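Local coordinates for putative beta-lactamase-inhibitor-like PepSY-like domain-containing protein (Bacteroides vulgatus ATCC 8482, PDB 3ELG), which is of unknown function, a putative periplasmic protein with a fold resembling that of beta-lactamase inhibitor protein, at residues 96-101 and 105-110. Residues are numbered along the deposited sequence; the frame is centred on the assembly and turned at random.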
# COMPACT_ATOMS: atom_id res chain seq x y z
N VAL A 96 6.48 3.26 7.06
CA VAL A 96 6.77 3.81 5.72
C VAL A 96 6.11 3.00 4.61
O VAL A 96 6.02 3.47 3.46
CB VAL A 96 8.29 3.97 5.44
CG1 VAL A 96 8.93 4.95 6.49
CG2 VAL A 96 9.01 2.63 5.35
N LYS A 97 5.60 1.83 4.98
CA LYS A 97 4.95 0.92 4.03
C LYS A 97 3.92 0.07 4.77
O LYS A 97 4.15 -0.39 5.87
CB LYS A 97 5.97 0.04 3.30
CG LYS A 97 5.38 -0.97 2.34
CD LYS A 97 6.44 -1.66 1.51
CE LYS A 97 7.21 -2.71 2.30
NZ LYS A 97 8.27 -3.38 1.46
N ILE A 98 2.77 -0.08 4.15
CA ILE A 98 1.74 -0.98 4.67
C ILE A 98 1.22 -1.83 3.53
O ILE A 98 1.01 -1.37 2.41
CB ILE A 98 0.60 -0.22 5.41
CG1 ILE A 98 -0.42 -1.18 6.08
CG2 ILE A 98 -0.14 0.75 4.46
CD1 ILE A 98 -1.41 -0.53 7.05
N GLU A 99 1.07 -3.11 3.84
CA GLU A 99 0.45 -4.08 2.93
C GLU A 99 -0.65 -4.84 3.64
O GLU A 99 -0.49 -5.27 4.78
CB GLU A 99 1.44 -5.12 2.35
CG GLU A 99 0.71 -6.09 1.39
CD GLU A 99 1.38 -7.46 1.16
OE1 GLU A 99 2.53 -7.51 0.68
OE2 GLU A 99 0.71 -8.50 1.39
N ARG A 100 -1.73 -5.05 2.92
CA ARG A 100 -2.88 -5.80 3.45
C ARG A 100 -3.23 -6.92 2.49
O ARG A 100 -3.12 -6.81 1.25
CB ARG A 100 -4.07 -4.90 3.83
CG ARG A 100 -4.74 -4.32 2.68
CD ARG A 100 -5.97 -3.54 3.08
NE ARG A 100 -6.49 -2.96 1.88
CZ ARG A 100 -7.57 -2.23 1.76
NH1 ARG A 100 -8.30 -1.91 2.82
NH2 ARG A 100 -7.93 -1.82 0.57
N ASN A 101 -3.59 -8.03 3.09
CA ASN A 101 -4.01 -9.17 2.33
C ASN A 101 -5.04 -9.97 3.13
O ASN A 101 -5.49 -9.58 4.19
CB ASN A 101 -2.79 -10.00 1.96
CG ASN A 101 -2.02 -10.47 3.15
OD1 ASN A 101 -2.57 -11.11 4.04
ND2 ASN A 101 -0.73 -10.11 3.21
N TYR A 105 -2.28 -7.66 7.95
CA TYR A 105 -1.51 -6.43 7.67
C TYR A 105 -0.02 -6.60 7.99
O TYR A 105 0.38 -7.33 8.91
CB TYR A 105 -2.08 -5.29 8.49
CG TYR A 105 -3.52 -4.96 8.25
CD1 TYR A 105 -4.54 -5.65 8.92
CD2 TYR A 105 -3.87 -3.96 7.37
CE1 TYR A 105 -5.86 -5.33 8.71
CE2 TYR A 105 -5.18 -3.65 7.16
CZ TYR A 105 -6.18 -4.35 7.81
OH TYR A 105 -7.48 -3.96 7.59
N GLU A 106 0.78 -5.95 7.17
CA GLU A 106 2.21 -5.93 7.43
C GLU A 106 2.67 -4.50 7.33
O GLU A 106 2.47 -3.82 6.28
CB GLU A 106 2.95 -6.74 6.38
CG GLU A 106 2.47 -8.19 6.27
CD GLU A 106 3.14 -8.97 5.12
OE1 GLU A 106 3.82 -8.37 4.25
OE2 GLU A 106 2.98 -10.20 5.10
N LEU A 107 3.15 -3.98 8.45
CA LEU A 107 3.68 -2.63 8.50
C LEU A 107 5.18 -2.63 8.55
O LEU A 107 5.77 -3.26 9.40
CB LEU A 107 3.16 -1.89 9.70
CG LEU A 107 1.68 -1.42 9.68
CD1 LEU A 107 0.63 -2.50 9.60
CD2 LEU A 107 1.42 -0.47 10.83
N THR A 108 5.80 -1.90 7.63
CA THR A 108 7.25 -1.84 7.55
C THR A 108 7.75 -0.50 8.05
O THR A 108 7.30 0.58 7.65
CB THR A 108 7.80 -2.08 6.14
OG1 THR A 108 7.25 -3.29 5.63
CG2 THR A 108 9.33 -2.21 6.20
N LEU A 109 8.68 -0.58 8.99
CA LEU A 109 9.23 0.63 9.60
C LEU A 109 10.41 1.14 8.79
O LEU A 109 10.96 0.44 7.91
CB LEU A 109 9.67 0.40 11.06
CG LEU A 109 8.58 -0.25 11.93
CD1 LEU A 109 9.02 -0.41 13.40
CD2 LEU A 109 7.28 0.55 11.85
N GLU A 110 10.81 2.34 9.15
CA GLU A 110 11.90 3.03 8.46
C GLU A 110 13.18 2.20 8.50
O GLU A 110 14.01 2.26 7.59
CB GLU A 110 12.16 4.41 9.07
CG GLU A 110 12.96 4.32 10.37
CD GLU A 110 12.14 3.85 11.56
OE1 GLU A 110 11.17 4.57 11.94
OE2 GLU A 110 12.46 2.76 12.10
O HOH W 1 4.82 -3.56 4.79
O HOH W 2 8.67 -5.06 4.26
O HOH W 3 -7.98 -2.09 5.81
O HOH W 4 0.54 -10.89 6.12
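K97 and E99 pair with T108 and E106 through short backbone hydrogen bonds: T108 N reaches K97 O at 2.8 Å, almost straight at 175°, and E99 and E106 exchange N-H and C=O in both directions. At the start of 96-101 the pairing slips. T108 O accepts V96 N at 2.9 Å and K97 N only weakly, so V96 and K97 both face T108 in a classic beta bulge. The two strands form a hairpin within the long antiparallel sheet of this BLIP-like fold, between strands 63-67 and 114-117. I98 and L107 make the buried, apolar part of one face, continued by the Y105 ring and the aliphatic stem of R100; I82 of helix 80-89 touches both L107 and Y105. I98 CD1 lies 3.8 Å from L107 CD1, and R100 CB rests 3.7 Å from Y105 CD2. R100 has CG between its backbone N and carbonyl carbon (chi1 70°), and its extended chain carries the guanidinium to W63; a water links R100 NH1 to Y105 OH. Polar chains suit the other, wetter face. Water bridges T108 OG1 to E106 O, and another, shared with N101 ND2, donates to E106 OE2, probably offsetting some of the charge beside E114.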